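PDB 5C2V: hydrazine synthase subunit alpha from Candidatus Kuenenia stuttgartiensis, which condenses hydroxylamine, supplied by the gamma subunit, with ammonia to yield hydrazine within the heme-containing hydrazine synthase complex. Local coordinates for residues 52-57 and 78-83. Residues are numbered along the deposited sequence; the frame is centred on the assembly and turned at random.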
loop_
_atom_site.group_PDB
_atom_site.type_symbol
_atom_site.label_atom_id
_atom_site.label_comp_id
_atom_site.label_asym_id
_atom_site.label_seq_id
_atom_site.Cartn_x
_atom_site.Cartn_y
_atom_site.Cartn_z
ATOM N N TYR D 52 -23.915 -17.297 -1.166
ATOM C CA TYR D 52 -24.803 -16.902 -0.094
ATOM C C TYR D 52 -26.111 -17.652 -0.240
ATOM O O TYR D 52 -26.868 -17.425 -1.184
ATOM C CB TYR D 52 -25.001 -15.382 -0.139
ATOM C CG TYR D 52 -25.999 -14.800 0.833
ATOM C CD1 TYR D 52 -25.689 -14.658 2.179
ATOM C CD2 TYR D 52 -27.234 -14.341 0.394
ATOM C CE1 TYR D 52 -26.594 -14.106 3.067
ATOM C CE2 TYR D 52 -28.145 -13.785 1.273
ATOM C CZ TYR D 52 -27.820 -13.671 2.607
ATOM O OH TYR D 52 -28.726 -13.120 3.485
ATOM N N ILE D 53 -26.381 -18.538 0.708
ATOM C CA ILE D 53 -27.600 -19.327 0.690
ATOM C C ILE D 53 -28.184 -19.276 2.087
ATOM O O ILE D 53 -27.972 -20.182 2.890
ATOM C CB ILE D 53 -27.351 -20.789 0.263
ATOM C CG1 ILE D 53 -26.476 -20.847 -0.992
ATOM C CG2 ILE D 53 -28.672 -21.505 0.021
ATOM C CD1 ILE D 53 -26.197 -22.251 -1.479
ATOM N N PRO D 54 -28.925 -18.201 2.378
ATOM C CA PRO D 54 -29.446 -17.952 3.723
ATOM C C PRO D 54 -30.503 -18.983 4.087
ATOM O O PRO D 54 -31.696 -18.710 3.997
ATOM C CB PRO D 54 -30.040 -16.545 3.614
ATOM C CG PRO D 54 -30.372 -16.389 2.172
ATOM C CD PRO D 54 -29.308 -17.140 1.431
ATOM N N GLU D 55 -30.045 -20.172 4.464
ATOM C CA GLU D 55 -30.923 -21.294 4.777
ATOM C C GLU D 55 -31.989 -20.927 5.805
ATOM O O GLU D 55 -31.684 -20.377 6.864
ATOM C CB GLU D 55 -30.094 -22.478 5.282
ATOM C CG GLU D 55 -30.913 -23.669 5.741
ATOM C CD GLU D 55 -30.048 -24.858 6.111
ATOM O OE1 GLU D 55 -28.997 -25.054 5.463
ATOM O OE2 GLU D 55 -30.415 -25.592 7.052
ATOM N N GLY D 56 -33.242 -21.229 5.475
ATOM C CA GLY D 56 -34.360 -20.937 6.351
ATOM C C GLY D 56 -34.904 -19.530 6.185
ATOM O O GLY D 56 -35.545 -18.997 7.090
ATOM N N SER D 57 -34.656 -18.930 5.024
ATOM C CA SER D 57 -35.097 -17.564 4.762
ATOM C C SER D 57 -36.331 -17.520 3.876
ATOM O O SER D 57 -36.513 -18.368 3.001
ATOM C CB SER D 57 -33.979 -16.749 4.118
ATOM O OG SER D 57 -32.822 -16.769 4.929
ATOM N N THR D 78 -35.697 -22.390 1.527
ATOM C CA THR D 78 -34.832 -21.221 1.442
ATOM C C THR D 78 -35.205 -20.376 0.232
ATOM O O THR D 78 -35.245 -20.878 -0.889
ATOM C CB THR D 78 -33.348 -21.619 1.343
ATOM O OG1 THR D 78 -32.978 -22.396 2.489
ATOM C CG2 THR D 78 -32.466 -20.382 1.263
ATOM N N ALA D 79 -35.491 -19.097 0.457
ATOM C CA ALA D 79 -35.827 -18.195 -0.639
ATOM C C ALA D 79 -35.281 -16.791 -0.398
ATOM O O ALA D 79 -35.392 -16.253 0.704
ATOM C CB ALA D 79 -37.323 -18.149 -0.838
ATOM N N PHE D 80 -34.707 -16.198 -1.441
ATOM C CA PHE D 80 -34.064 -14.892 -1.325
ATOM C C PHE D 80 -33.823 -14.246 -2.691
ATOM O O PHE D 80 -34.224 -14.787 -3.722
ATOM C CB PHE D 80 -32.740 -15.018 -0.562
ATOM C CG PHE D 80 -31.766 -15.984 -1.182
ATOM C CD1 PHE D 80 -31.895 -17.350 -0.981
ATOM C CD2 PHE D 80 -30.715 -15.524 -1.956
ATOM C CE1 PHE D 80 -31.000 -18.237 -1.549
ATOM C CE2 PHE D 80 -29.815 -16.407 -2.526
ATOM C CZ PHE D 80 -29.958 -17.765 -2.322
ATOM N N ASP D 81 -33.169 -13.086 -2.675
ATOM C CA ASP D 81 -32.851 -12.314 -3.881
ATOM C C ASP D 81 -34.069 -11.956 -4.737
ATOM O O ASP D 81 -34.204 -12.446 -5.856
ATOM C CB ASP D 81 -31.838 -13.073 -4.744
ATOM C CG ASP D 81 -30.430 -12.993 -4.194
ATOM O OD1 ASP D 81 -30.128 -12.021 -3.471
ATOM O OD2 ASP D 81 -29.624 -13.901 -4.487
ATOM N N PRO D 82 -34.958 -11.094 -4.214
ATOM C CA PRO D 82 -36.124 -10.658 -4.991
ATOM C C PRO D 82 -35.764 -9.675 -6.105
ATOM O O PRO D 82 -34.960 -8.771 -5.880
ATOM C CB PRO D 82 -37.013 -9.970 -3.941
ATOM C CG PRO D 82 -36.392 -10.286 -2.602
ATOM C CD PRO D 82 -34.942 -10.488 -2.875
ATOM N N CYS D 83 -36.350 -9.851 -7.286
ATOM C CA CYS D 83 -36.259 -8.845 -8.343
ATOM C C CYS D 83 -37.601 -8.703 -9.054
ATOM O O CYS D 83 -38.104 -9.666 -9.629
ATOM C CB CYS D 83 -35.163 -9.209 -9.346
ATOM S SG CYS D 83 -34.796 -7.911 -10.553
#
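Pro54 points CD, with CG beside it, onto one face of the Phe80 ring: Pro54 CD sits 3.5 Å from the centroid of that ring, 12° off the normal, a CH-pi contact to which the slightly positive hydrogens of a proline CD are well suited. Tyr52 turns its edge toward the Phe80 face, the planes 82° apart, in a T-shaped pair with centroids 5.9 Å apart. Phe80 reaches both because its CG lies between the backbone N and the carbonyl carbon (chi1 57°), directing the ring at the loop.

At the other end, beta-branched Thr78 carries a hydroxyl and a methyl on one carbon, and uses both. Thr78 OG1 accepts a hydrogen bond from Gly56 N at 3.2 Å, while Thr78 CG2 lies 3.3 Å from Pro54 O. Ala79 N then donates to Ser57 O over 2.8 Å, tying the loop's exit to the strand.

Residues 54-57 form a type II turn, and Gly56 fits its third position, where a positive phi would press a side chain against the preceding carbonyl. Ser57 OG hydrogen-bonds with Ser37 OG, while Tyr52 OH is held by Asp44.

The contact joins neighbouring sheets of the beta-propeller domain: the loop leads into strand 58-63, whereas Thr78 and Phe80 pair with Val96 and Ala94 in the next sheet. Apolar ring packing at one end and directional polar bonds at the other would help hold the turn whose Gly56 touches bound trimethyl glycine.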